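Local coordinates for protein ESSB (Geobacillus thermodenitrificans, PDB 4ANO) that is an integral membrane component of the type VII secretion system, represented here by its cytoplasmic part, probably a pseudokinase-like domain, at residues 49-54 with 71-76; 81-86 with 203-208; 89-94 with 192-197; 155-160 with 176-181. All coordinates share one frame; numbering follows the deposited sequence.

Contact 1 (49-54 with 71-76); sequences DPCIVR and SSFLTF
Phe73 overlaps Cys51 and Ile52 obliquely through the CE2-CZ end of its ring. The cytoplasmic part of EssB belongs to a family of the protein kinase clan, and here the loop entering the outermost strand 53-58 of the four-stranded antiparallel sheet meets the residue just before strand 74-75 of a separate sheet. The ring touches at two neighbouring atoms: CZ lies 3.8 Å from Cys51 CB, and CE2 lies 4.1 Å from Ile52 CG1. Ile52 CG1 stands beside the backbone N (chi1 -72°), and the extended chain beyond it brings CD1 near CE2 as well. Phe124 of strand 123-125 adds its ring to that of Phe73 and also touches Cys51 and Ile52, joining both segments in one apolar cluster.

An Asx motif shapes the turn before Ile52: Asp49 OD1 accepts from Ile52 N at 2.8 Å, on the syn side of the carboxylate. Arg54 NH2 forms a salt bridge with the other oxygen, Asp49 OD2, at 3.1 Å, and NH1 donates to the same atom, which lies in the guanidinium plane. Arg54 NE donates a hydrogen bond to Leu126 O. Ile52 CG2 rests on one guanidinium face of Arg54, 3.6 Å above the plane and offset toward its rim.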
loop_
_atom_site.group_PDB
_atom_site.type_symbol
_atom_site.label_atom_id
_atom_site.label_comp_id
_atom_site.label_asym_id
_atom_site.label_seq_id
_atom_site.Cartn_x
_atom_site.Cartn_y
_atom_site.Cartn_z
ATOM N N ASP A 49 2.335 -13.842 -4.371
ATOM C CA ASP A 49 1.326 -13.582 -5.429
ATOM C C ASP A 49 1.995 -14.135 -6.669
ATOM O O ASP A 49 3.156 -14.057 -6.806
ATOM C CB ASP A 49 0.962 -12.090 -5.501
ATOM C CG ASP A 49 2.098 -11.232 -6.084
ATOM O OD1 ASP A 49 2.293 -11.268 -7.310
ATOM O OD2 ASP A 49 2.753 -10.455 -5.310
ATOM N N PRO A 50 1.234 -14.725 -7.568
ATOM C CA PRO A 50 1.974 -15.285 -8.718
ATOM C C PRO A 50 2.616 -14.241 -9.683
ATOM O O PRO A 50 3.580 -14.596 -10.415
ATOM C CB PRO A 50 0.905 -16.085 -9.418
ATOM C CG PRO A 50 -0.433 -15.278 -9.160
ATOM C CD PRO A 50 -0.197 -14.538 -7.789
ATOM N N CYS A 51 2.141 -12.992 -9.667
ATOM C CA CYS A 51 2.717 -11.982 -10.610
ATOM C C CYS A 51 4.110 -11.455 -10.345
ATOM O O CYS A 51 4.921 -11.268 -11.259
ATOM C CB CYS A 51 1.752 -10.792 -10.689
ATOM S SG CYS A 51 0.161 -11.375 -11.438
ATOM N N ILE A 52 4.466 -11.332 -9.062
ATOM C CA ILE A 52 5.662 -10.554 -8.725
ATOM C C ILE A 52 6.625 -11.542 -8.166
ATOM O O ILE A 52 6.248 -12.329 -7.285
ATOM C CB ILE A 52 5.315 -9.455 -7.647
ATOM C CG1 ILE A 52 4.475 -8.362 -8.302
ATOM C CG2 ILE A 52 6.607 -8.838 -7.121
ATOM C CD1 ILE A 52 4.065 -7.342 -7.295
ATOM N N VAL A 53 7.810 -11.588 -8.729
ATOM C CA VAL A 53 8.868 -12.543 -8.312
ATOM C C VAL A 53 9.671 -11.830 -7.177
ATOM O O VAL A 53 9.874 -10.597 -7.244
ATOM C CB VAL A 53 9.746 -12.951 -9.531
ATOM C CG1 VAL A 53 11.143 -13.601 -9.104
ATOM C CG2 VAL A 53 8.999 -13.929 -10.516
ATOM N N ARG A 54 10.050 -12.590 -6.128
ATOM C CA ARG A 54 10.871 -12.109 -5.009
ATOM C C ARG A 54 11.978 -13.083 -4.809
ATOM O O ARG A 54 11.710 -14.271 -4.650
ATOM C CB ARG A 54 10.079 -11.986 -3.689
ATOM C CG ARG A 54 8.927 -11.015 -3.793
ATOM C CD ARG A 54 8.136 -10.745 -2.462
ATOM N NE ARG A 54 6.936 -9.884 -2.719
ATOM C CZ ARG A 54 5.916 -10.121 -3.527
ATOM N NH1 ARG A 54 5.753 -11.235 -4.303
ATOM N NH2 ARG A 54 5.003 -9.191 -3.626
ATOM N N SER A 71 6.993 -6.213 -16.169
ATOM C CA SER A 71 7.405 -4.892 -16.732
ATOM C C SER A 71 6.246 -3.975 -17.131
ATOM O O SER A 71 6.435 -2.742 -17.288
ATOM C CB SER A 71 8.377 -5.067 -17.897
ATOM O OG SER A 71 7.875 -6.045 -18.763
ATOM N N SER A 72 5.049 -4.539 -17.337
ATOM C CA SER A 72 3.873 -3.750 -17.663
ATOM C C SER A 72 2.987 -3.293 -16.501
ATOM O O SER A 72 1.952 -2.633 -16.723
ATOM C CB SER A 72 3.014 -4.506 -18.721
ATOM O OG SER A 72 2.355 -5.648 -18.122
ATOM N N PHE A 73 3.363 -3.670 -15.264
ATOM C CA PHE A 73 2.651 -3.109 -14.107
ATOM C C PHE A 73 2.873 -1.591 -14.044
ATOM O O PHE A 73 3.922 -1.120 -14.528
ATOM C CB PHE A 73 3.139 -3.743 -12.836
ATOM C CG PHE A 73 2.343 -4.931 -12.386
ATOM C CD1 PHE A 73 1.540 -5.665 -13.234
ATOM C CD2 PHE A 73 2.429 -5.341 -11.064
ATOM C CE1 PHE A 73 0.802 -6.765 -12.787
ATOM C CE2 PHE A 73 1.714 -6.429 -10.607
ATOM C CZ PHE A 73 0.871 -7.167 -11.467
ATOM N N LEU A 74 1.836 -0.875 -13.549
ATOM C CA LEU A 74 1.776 0.600 -13.376
ATOM C C LEU A 74 2.080 1.012 -11.918
ATOM O O LEU A 74 1.651 0.352 -10.953
ATOM C CB LEU A 74 0.361 1.163 -13.711
ATOM C CG LEU A 74 -0.412 1.282 -15.046
ATOM C CD1 LEU A 74 0.468 1.385 -16.246
ATOM C CD2 LEU A 74 -1.497 0.155 -15.183
ATOM N N THR A 75 2.795 2.115 -11.771
ATOM C CA THR A 75 3.111 2.662 -10.474
ATOM C C THR A 75 1.945 3.385 -9.925
ATOM O O THR A 75 0.966 3.696 -10.626
ATOM C CB THR A 75 4.260 3.703 -10.654
ATOM O OG1 THR A 75 3.778 4.748 -11.518
ATOM C CG2 THR A 75 5.433 3.043 -11.400
ATOM N N PHE A 76 2.063 3.667 -8.618
ATOM C CA PHE A 76 1.058 4.424 -7.924
ATOM C C PHE A 76 0.912 5.808 -8.616
ATOM O O PHE A 76 -0.196 6.267 -8.897
ATOM C CB PHE A 76 1.519 4.613 -6.476
ATOM C CG PHE A 76 0.469 5.259 -5.612
ATOM C CD1 PHE A 76 0.370 6.657 -5.512
ATOM C CD2 PHE A 76 -0.462 4.466 -4.892
ATOM C CE1 PHE A 76 -0.568 7.217 -4.696
ATOM C CE2 PHE A 76 -1.386 5.049 -4.014
ATOM C CZ PHE A 76 -1.423 6.436 -3.943
#

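Contact 2 (81-86 with 203-208); sequences KTTLLS and AKERAK
Along 203-208, the side chain that reaches segment 81-86 is that of Glu205, which spans the gap to Thr83 and Leu85. Its CG stands beside the backbone N (chi1 -66°) and the chain bends at chi2 (-77°), folding the carboxylate toward the start of helix 84-98. The methylene CG of Glu205 lies 4.3 Å from Leu85 CD2, while its OE2 comes to 3.9 Å from Thr83 CG2, the two side chains reaching toward each other from facing segments. Thr83 is modelled in two conformers, and its part in the contact is therefore less certain. From helix 84-98, Leu85 also touches Val198, Glu201 and Glu202, earlier on helix 187-207, and Glu205 extends that row by one more turn.

The meeting joins the last turns of the long closing helix 187-207 to the first turn of helix 84-98, at the surface of the mainly helical part of the domain, a layout consistent with the kinase clan of its family. Next in sequence, Arg206 pairs through NE with Glu202, and Ala207 N donates to Ala203 O at 3.1 Å. An alanine in place of Glu205 would probably leave the Lys208 ammonium without its mate and open a gap beside Leu85 CD2. Lys208 itself turns back: its NZ meets Glu205 OE1 at 2.7 Å, nearly in line with the C-O bond, a salt bridge that steadies the bent carboxylate.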
loop_
_atom_site.group_PDB
_atom_site.type_symbol
_atom_site.label_atom_id
_atom_site.label_comp_id
_atom_site.label_asym_id
_atom_site.label_seq_id
_atom_site.Cartn_x
_atom_site.Cartn_y
_atom_site.Cartn_z
ATOM N N LYS A 81 -2.777 9.659 -12.100
ATOM C CA LYS A 81 -3.109 10.431 -13.307
ATOM C C LYS A 81 -4.412 10.089 -14.017
ATOM O O LYS A 81 -4.793 10.802 -14.980
ATOM C CB LYS A 81 -1.985 10.335 -14.343
ATOM C CG LYS A 81 -0.674 10.814 -13.756
ATOM C CD LYS A 81 0.368 10.570 -14.845
ATOM C CE LYS A 81 1.799 10.867 -14.349
ATOM N NZ LYS A 81 2.011 12.146 -13.605
ATOM N N THR A 82 -5.038 8.970 -13.652
ATOM C CA THR A 82 -6.296 8.522 -14.238
ATOM C C THR A 82 -7.414 9.368 -13.664
ATOM O O THR A 82 -7.173 10.204 -12.779
ATOM C CB THR A 82 -6.547 7.007 -13.988
ATOM O OG1 THR A 82 -6.593 6.707 -12.583
ATOM C CG2 THR A 82 -5.424 6.160 -14.576
ATOM N N THR A 83 -8.605 9.161 -14.197
ATOM C CA THR A 83 -9.872 9.689 -13.709
ATOM C C THR A 83 -10.093 9.534 -12.174
ATOM O O THR A 83 -9.674 8.531 -11.619
ATOM C CB THR A 83 -10.908 8.883 -14.496
ATOM O OG1 THR A 83 -11.271 9.607 -15.692
ATOM C CG2 THR A 83 -12.093 8.564 -13.703
ATOM N N LEU A 84 -10.744 10.502 -11.509
ATOM C CA LEU A 84 -11.141 10.331 -10.102
ATOM C C LEU A 84 -11.887 9.013 -9.919
ATOM O O LEU A 84 -11.581 8.244 -9.007
ATOM C CB LEU A 84 -11.972 11.504 -9.564
ATOM C CG LEU A 84 -12.367 11.395 -8.090
ATOM C CD1 LEU A 84 -11.109 11.203 -7.190
ATOM C CD2 LEU A 84 -13.088 12.640 -7.689
ATOM N N LEU A 85 -12.839 8.711 -10.818
ATOM C CA LEU A 85 -13.652 7.496 -10.717
ATOM C C LEU A 85 -12.800 6.218 -10.685
ATOM O O LEU A 85 -12.908 5.284 -9.832
ATOM C CB LEU A 85 -14.676 7.409 -11.882
ATOM C CG LEU A 85 -15.527 6.119 -11.924
ATOM C CD1 LEU A 85 -16.326 5.785 -10.662
ATOM C CD2 LEU A 85 -16.469 6.137 -13.162
ATOM N N SER A 86 -11.834 6.224 -11.586
ATOM C CA SER A 86 -10.878 5.159 -11.623
ATOM C C SER A 86 -9.984 5.000 -10.364
ATOM O O SER A 86 -9.635 3.888 -9.923
ATOM C CB SER A 86 -9.902 5.575 -12.692
ATOM O OG SER A 86 -8.879 4.634 -12.695
ATOM N N ALA A 203 -22.166 8.679 -10.991
ATOM C CA ALA A 203 -23.371 9.423 -11.505
ATOM C C ALA A 203 -22.881 10.681 -12.221
ATOM O O ALA A 203 -23.374 11.023 -13.327
ATOM C CB ALA A 203 -24.304 9.745 -10.337
ATOM N N LYS A 204 -21.852 11.343 -11.690
ATOM C CA LYS A 204 -21.320 12.581 -12.330
ATOM C C LYS A 204 -20.713 12.349 -13.702
ATOM O O LYS A 204 -20.906 13.115 -14.602
ATOM C CB LYS A 204 -20.318 13.317 -11.420
ATOM C CG LYS A 204 -20.970 14.010 -10.196
ATOM C CD LYS A 204 -19.900 14.610 -9.257
ATOM C CE LYS A 204 -20.517 15.294 -8.033
ATOM N NZ LYS A 204 -19.466 15.679 -7.022
ATOM N N GLU A 205 -19.919 11.294 -13.840
ATOM C CA GLU A 205 -19.283 10.994 -15.103
ATOM C C GLU A 205 -20.319 10.600 -16.133
ATOM O O GLU A 205 -20.221 11.015 -17.264
ATOM C CB GLU A 205 -18.278 9.854 -14.904
ATOM C CG GLU A 205 -17.119 10.327 -13.988
ATOM C CD GLU A 205 -16.157 11.193 -14.698
ATOM O OE1 GLU A 205 -16.387 12.424 -14.802
ATOM O OE2 GLU A 205 -15.114 10.625 -15.132
ATOM N N ARG A 206 -21.363 9.869 -15.712
ATOM C CA ARG A 206 -22.442 9.494 -16.645
ATOM C C ARG A 206 -23.179 10.716 -17.206
ATOM O O ARG A 206 -23.561 10.709 -18.384
ATOM C CB ARG A 206 -23.458 8.472 -16.060
ATOM C CG ARG A 206 -22.776 7.138 -15.589
ATOM C CD ARG A 206 -23.844 6.093 -15.036
ATOM N NE ARG A 206 -23.139 4.815 -14.844
ATOM C CZ ARG A 206 -22.773 4.049 -15.868
ATOM N NH1 ARG A 206 -23.128 4.440 -17.120
ATOM N NH2 ARG A 206 -22.095 2.921 -15.639
ATOM N N ALA A 207 -23.341 11.754 -16.375
ATOM C CA ALA A 207 -24.103 12.916 -16.813
ATOM C C ALA A 207 -23.391 13.584 -18.007
ATOM O O ALA A 207 -24.041 14.301 -18.751
ATOM C CB ALA A 207 -24.300 13.912 -15.632
ATOM N N LYS A 208 -22.082 13.323 -18.112
ATOM C CA LYS A 208 -21.241 13.898 -19.185
ATOM C C LYS A 208 -21.474 13.192 -20.543
ATOM O O LYS A 208 -21.017 13.714 -21.586
ATOM C CB LYS A 208 -19.766 13.739 -18.823
ATOM C CG LYS A 208 -19.324 14.607 -17.648
ATOM C CD LYS A 208 -17.829 14.596 -17.398
ATOM C CE LYS A 208 -17.527 15.466 -16.193
ATOM N NZ LYS A 208 -16.223 15.036 -15.633
#

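Contact 3 (89-94 with 192-197); sequences RAAIHL and AVLEKW
Trp197 N bonds to Val193 O at 3.0 Å, closing the helical turn from which Leu194 packs against Ile92. The two helices, 84-98 and 187-207, form a nearly antiparallel pair in the mainly helical part of the domain; the short segments cross at -157° with their axes 10.0 Å apart. The Ile92 and Leu194 side chains lie alongside each other, pointing opposite ways. Ile92 CG1 sits 3.7 Å from Leu194 CB, and the same methylene lies close to Leu194 CD1. That methyl continues toward the other helix, where Leu194 CD1 meets Ala91 CB at 4.3 Å; the small alanine side chain lets it come near the backbone. Val152 of helix 141-155 touches both Ala91 and Leu194, making a third wall of the packing.

With CG1 beside the backbone N (chi1 -64°) and the chain extended beyond it, Ile92 carries CD1 onto the 187-207 helix. Replacing Ile92 by alanine would probably open a gap beside Leu194 CB and take away the methyl on which Glu195 OE2 rests. Further along the pair, Arg89 NH2 forms a salt bridge with Glu202. Glu195, bent at chi2, lies roughly perpendicular to Ile92 and brings OE2 to 3.7 Å from Ile92 CD1.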
loop_
_atom_site.group_PDB
_atom_site.type_symbol
_atom_site.label_atom_id
_atom_site.label_comp_id
_atom_site.label_asym_id
_atom_site.label_seq_id
_atom_site.Cartn_x
_atom_site.Cartn_y
_atom_site.Cartn_z
ATOM N N ARG A 89 -12.013 3.472 -7.593
ATOM C CA ARG A 89 -12.264 2.026 -7.763
ATOM C C ARG A 89 -11.025 1.291 -7.323
ATOM O O ARG A 89 -11.136 0.221 -6.696
ATOM C CB ARG A 89 -12.642 1.674 -9.217
ATOM C CG ARG A 89 -14.193 1.811 -9.463
ATOM C CD ARG A 89 -14.561 1.653 -10.966
ATOM N NE ARG A 89 -15.983 1.970 -11.261
ATOM C CZ ARG A 89 -16.458 2.322 -12.474
ATOM N NH1 ARG A 89 -15.644 2.420 -13.529
ATOM N NH2 ARG A 89 -17.760 2.594 -12.646
ATOM N N ALA A 90 -9.848 1.807 -7.718
ATOM C CA ALA A 90 -8.566 1.279 -7.307
ATOM C C ALA A 90 -8.396 1.208 -5.795
ATOM O O ALA A 90 -7.837 0.211 -5.251
ATOM C CB ALA A 90 -7.396 2.063 -7.951
ATOM N N ALA A 91 -8.888 2.241 -5.127
ATOM C CA ALA A 91 -8.789 2.378 -3.678
ATOM C C ALA A 91 -9.703 1.353 -3.013
ATOM O O ALA A 91 -9.330 0.724 -2.031
ATOM C CB ALA A 91 -9.150 3.778 -3.243
ATOM N N ILE A 92 -10.884 1.140 -3.596
ATOM C CA ILE A 92 -11.750 0.045 -3.122
ATOM C C ILE A 92 -11.130 -1.356 -3.189
ATOM O O ILE A 92 -11.188 -2.113 -2.199
ATOM C CB ILE A 92 -13.162 0.134 -3.820
ATOM C CG1 ILE A 92 -13.867 1.447 -3.413
ATOM C CG2 ILE A 92 -14.001 -1.086 -3.516
ATOM C CD1 ILE A 92 -15.213 1.717 -4.159
ATOM N N HIS A 93 -10.510 -1.694 -4.300
ATOM C CA HIS A 93 -9.785 -2.942 -4.397
ATOM C C HIS A 93 -8.662 -3.029 -3.367
ATOM O O HIS A 93 -8.453 -4.079 -2.791
ATOM C CB HIS A 93 -9.134 -3.119 -5.764
ATOM C CG HIS A 93 -10.093 -3.160 -6.919
ATOM N ND1 HIS A 93 -9.844 -2.489 -8.094
ATOM C CD2 HIS A 93 -11.278 -3.796 -7.096
ATOM C CE1 HIS A 93 -10.838 -2.690 -8.947
ATOM N NE2 HIS A 93 -11.732 -3.466 -8.360
ATOM N N LEU A 94 -7.930 -1.948 -3.144
ATOM C CA LEU A 94 -6.906 -1.918 -2.079
ATOM C C LEU A 94 -7.483 -2.234 -0.713
ATOM O O LEU A 94 -6.970 -3.090 0.036
ATOM C CB LEU A 94 -6.200 -0.531 -2.041
ATOM C CG LEU A 94 -5.162 -0.418 -0.903
ATOM C CD1 LEU A 94 -3.997 -1.366 -1.045
ATOM C CD2 LEU A 94 -4.583 1.038 -0.919
ATOM N N ALA A 192 -17.267 1.318 3.338
ATOM C CA ALA A 192 -18.600 1.979 3.166
ATOM C C ALA A 192 -18.555 3.419 2.662
ATOM O O ALA A 192 -19.413 3.811 1.816
ATOM C CB ALA A 192 -19.371 1.930 4.458
ATOM N N VAL A 193 -17.575 4.198 3.156
ATOM C CA VAL A 193 -17.424 5.626 2.816
ATOM C C VAL A 193 -17.034 5.693 1.329
ATOM O O VAL A 193 -17.685 6.391 0.516
ATOM C CB VAL A 193 -16.342 6.373 3.687
ATOM C CG1 VAL A 193 -15.940 7.688 3.039
ATOM C CG2 VAL A 193 -16.852 6.586 5.217
ATOM N N LEU A 194 -16.027 4.908 0.956
ATOM C CA LEU A 194 -15.652 4.792 -0.452
ATOM C C LEU A 194 -16.815 4.375 -1.350
ATOM O O LEU A 194 -16.906 4.880 -2.491
ATOM C CB LEU A 194 -14.474 3.860 -0.682
ATOM C CG LEU A 194 -13.138 4.333 -0.141
ATOM C CD1 LEU A 194 -12.143 3.210 -0.174
ATOM C CD2 LEU A 194 -12.621 5.500 -1.044
ATOM N N GLU A 195 -17.678 3.473 -0.871
ATOM C CA GLU A 195 -18.720 2.978 -1.747
ATOM C C GLU A 195 -19.724 4.060 -2.051
ATOM O O GLU A 195 -20.179 4.194 -3.187
ATOM C CB GLU A 195 -19.426 1.775 -1.179
ATOM C CG GLU A 195 -19.874 0.867 -2.332
ATOM C CD GLU A 195 -18.741 -0.006 -2.809
ATOM O OE1 GLU A 195 -18.149 -0.687 -1.950
ATOM O OE2 GLU A 195 -18.452 -0.024 -4.019
ATOM N N LYS A 196 -20.084 4.857 -1.046
ATOM C CA LYS A 196 -20.995 5.977 -1.310
ATOM C C LYS A 196 -20.324 7.003 -2.234
ATOM O O LYS A 196 -20.994 7.623 -3.106
ATOM C CB LYS A 196 -21.488 6.631 -0.006
ATOM C CG LYS A 196 -22.676 7.568 -0.202
ATOM C CD LYS A 196 -22.970 8.399 1.054
ATOM C CE LYS A 196 -22.436 9.835 0.959
ATOM N NZ LYS A 196 -20.938 9.855 0.997
ATOM N N TRP A 197 -19.014 7.175 -2.063
ATOM C CA TRP A 197 -18.246 8.087 -2.942
ATOM C C TRP A 197 -18.178 7.625 -4.395
ATOM O O TRP A 197 -18.349 8.448 -5.295
ATOM C CB TRP A 197 -16.845 8.275 -2.414
ATOM C CG TRP A 197 -16.084 9.428 -3.076
ATOM C CD1 TRP A 197 -16.553 10.403 -3.935
ATOM C CD2 TRP A 197 -14.741 9.752 -2.808
ATOM N NE1 TRP A 197 -15.537 11.269 -4.268
ATOM C CE2 TRP A 197 -14.410 10.880 -3.584
ATOM C CE3 TRP A 197 -13.753 9.159 -2.024
ATOM C CZ2 TRP A 197 -13.147 11.441 -3.563
ATOM C CZ3 TRP A 197 -12.513 9.703 -2.012
ATOM C CH2 TRP A 197 -12.206 10.831 -2.754
#

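Contact 4 (155-160 with 176-181); sequences LTEGEY and PIAKEL
Glu157 and Ala178 are the residues whose CA atoms come nearest across the two segments, at 7.4 Å. Segment 155-160 leaves the end of helix 141-155 through Gly158, whose positive phi of 53° turns the chain away. Segment 176-181 is the opening of helix 176-183, already regular: Leu181 N donates to Ile177 O at 2.8 Å.

Across the gap, Glu157 holds its CG opposite the backbone N (chi1 -174°) and bends at chi2, which brings the carboxylate to the first turn of the helix. Glu157 OE2 lies 3.5 Å from Ala178 CB, and OE1 approaches Ile177 CG2 at 4.3 Å. Two conformers are modelled for Glu157, so these contacts hold for one of them. OE2 is also hydrogen-bonded to the hydroxyl of Ser175, the residue just before the helix. Lying near the N-terminal end of helix 176-183, the negative charge of Glu157 is probably stabilised by the helix. Arg87 of helix 84-98 donates hydrogen bonds to the carbonyl oxygens of Leu155 and Thr156, and Ala178 and Leu181 both touch Leu153 of helix 141-155.

The arrangement is that of an interhelical loop laid against the start of a later helix, within the mainly helical part of a fold consistent with the kinase clan.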
loop_
_atom_site.group_PDB
_atom_site.type_symbol
_atom_site.label_atom_id
_atom_site.label_comp_id
_atom_site.label_asym_id
_atom_site.label_seq_id
_atom_site.Cartn_x
_atom_site.Cartn_y
_atom_site.Cartn_z
ATOM N N LEU A 155 -4.259 8.704 -3.142
ATOM C CA LEU A 155 -4.596 8.229 -4.474
ATOM C C LEU A 155 -5.826 8.982 -5.076
ATOM O O LEU A 155 -5.850 9.232 -6.296
ATOM C CB LEU A 155 -4.900 6.753 -4.378
ATOM C CG LEU A 155 -5.278 6.005 -5.643
ATOM C CD1 LEU A 155 -4.086 6.129 -6.590
ATOM C CD2 LEU A 155 -5.561 4.558 -5.340
ATOM N N THR A 156 -6.793 9.313 -4.224
ATOM C CA THR A 156 -8.129 9.775 -4.650
ATOM C C THR A 156 -8.201 11.288 -4.613
ATOM O O THR A 156 -8.138 11.903 -5.633
ATOM C CB THR A 156 -9.273 9.151 -3.811
ATOM O OG1 THR A 156 -9.079 9.434 -2.404
ATOM C CG2 THR A 156 -9.279 7.620 -3.987
ATOM N N GLU A 157 -8.392 11.848 -3.430
ATOM C CA GLU A 157 -8.367 13.306 -3.189
ATOM C C GLU A 157 -7.088 13.910 -3.747
ATOM O O GLU A 157 -7.121 14.888 -4.526
ATOM C CB GLU A 157 -8.417 13.568 -1.693
ATOM C CG GLU A 157 -8.551 15.048 -1.331
ATOM C CD GLU A 157 -9.909 15.393 -0.717
ATOM O OE1 GLU A 157 -10.976 15.027 -1.288
ATOM O OE2 GLU A 157 -9.889 16.056 0.348
ATOM N N GLY A 158 -5.975 13.327 -3.335
ATOM C CA GLY A 158 -4.654 13.672 -3.743
ATOM C C GLY A 158 -4.258 15.154 -3.593
ATOM O O GLY A 158 -3.564 15.688 -4.465
ATOM N N GLU A 159 -4.677 15.826 -2.526
ATOM C CA GLU A 159 -4.232 17.211 -2.362
ATOM C C GLU A 159 -3.001 17.323 -1.456
ATOM O O GLU A 159 -2.452 18.408 -1.273
ATOM C CB GLU A 159 -5.373 18.123 -1.906
ATOM C CG GLU A 159 -5.093 19.633 -2.128
ATOM C CD GLU A 159 -5.087 20.056 -3.598
ATOM O OE1 GLU A 159 -5.822 19.451 -4.411
ATOM O OE2 GLU A 159 -4.350 21.012 -3.947
ATOM N N TYR A 160 -2.557 16.196 -0.906
ATOM C CA TYR A 160 -1.299 16.143 -0.149
ATOM C C TYR A 160 -0.636 14.774 -0.393
ATOM O O TYR A 160 -1.266 13.867 -0.917
ATOM C CB TYR A 160 -1.475 16.359 1.380
ATOM C CG TYR A 160 -2.251 17.632 1.728
ATOM C CD1 TYR A 160 -1.584 18.861 1.816
ATOM C CD2 TYR A 160 -3.636 17.604 1.946
ATOM C CE1 TYR A 160 -2.260 20.012 2.136
ATOM C CE2 TYR A 160 -4.336 18.762 2.258
ATOM C CZ TYR A 160 -3.644 19.963 2.350
ATOM O OH TYR A 160 -4.326 21.132 2.655
ATOM N N PRO A 176 -14.969 17.208 2.848
ATOM C CA PRO A 176 -16.029 16.403 3.516
ATOM C C PRO A 176 -15.871 14.842 3.474
ATOM O O PRO A 176 -15.890 14.194 4.536
ATOM C CB PRO A 176 -17.312 16.884 2.840
ATOM C CG PRO A 176 -16.991 18.294 2.486
ATOM C CD PRO A 176 -15.549 18.354 2.111
ATOM N N ILE A 177 -15.761 14.265 2.276
ATOM C CA ILE A 177 -15.517 12.809 2.152
ATOM C C ILE A 177 -14.190 12.366 2.780
ATOM O O ILE A 177 -14.108 11.294 3.404
ATOM C CB ILE A 177 -15.634 12.289 0.682
ATOM C CG1 ILE A 177 -15.968 10.767 0.676
ATOM C CG2 ILE A 177 -14.324 12.586 -0.118
ATOM C CD1 ILE A 177 -17.525 10.462 0.616
ATOM N N ALA A 178 -13.138 13.164 2.601
ATOM C CA ALA A 178 -11.909 12.903 3.305
ATOM C C ALA A 178 -12.187 12.776 4.788
ATOM O O ALA A 178 -11.737 11.821 5.422
ATOM C CB ALA A 178 -10.887 13.982 3.036
ATOM N N LYS A 179 -12.994 13.710 5.321
ATOM C CA LYS A 179 -13.311 13.753 6.761
ATOM C C LYS A 179 -14.024 12.496 7.183
ATOM O O LYS A 179 -13.748 11.945 8.243
ATOM C CB LYS A 179 -14.190 14.988 7.135
ATOM C CG LYS A 179 -14.552 15.013 8.657
ATOM C CD LYS A 179 -15.560 16.094 9.064
ATOM C CE LYS A 179 -15.608 16.207 10.600
ATOM N NZ LYS A 179 -16.231 17.499 10.941
ATOM N N GLU A 180 -14.922 12.040 6.324
ATOM C CA GLU A 180 -15.614 10.794 6.518
ATOM C C GLU A 180 -14.630 9.641 6.543
ATOM O O GLU A 180 -14.738 8.725 7.369
ATOM C CB GLU A 180 -16.584 10.574 5.379
ATOM C CG GLU A 180 -17.921 11.250 5.620
ATOM C CD GLU A 180 -18.988 10.795 4.637
ATOM O OE1 GLU A 180 -19.398 9.609 4.714
ATOM O OE2 GLU A 180 -19.424 11.629 3.817
ATOM N N LEU A 181 -13.670 9.659 5.618
ATOM C CA LEU A 181 -12.640 8.602 5.616
ATOM C C LEU A 181 -11.773 8.561 6.880
ATOM O O LEU A 181 -11.684 7.493 7.492
ATOM C CB LEU A 181 -11.784 8.650 4.362
ATOM C CG LEU A 181 -12.301 8.240 2.986
ATOM C CD1 LEU A 181 -11.448 8.961 2.011
ATOM C CD2 LEU A 181 -12.110 6.768 2.737
#

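Overall arrangement
Contact 1 closes first along the chain and stands apart from the others, its centre 22 to 27 Å from theirs; it joins the loop entering strand 53-58, outermost in the four-stranded sheet, to the start of strand 74-75. Contacts 2, 3 and 4 cluster in the helical part, with centres 12 to 16 Å apart. They are nested: contact 4 lies within the loop closed by contact 3, which lies within that of contact 2. Contacts 2 and 3 share helices 84-98 and 187-207, and helix 176-183 of contact 4 directly precedes the latter. Trp197 packs on Thr156 and Leu84, linking all three, while Phe76 meets Leu155 and ties contact 1 to contact 4. This is consistent with the two-part layout of a kinase-related fold.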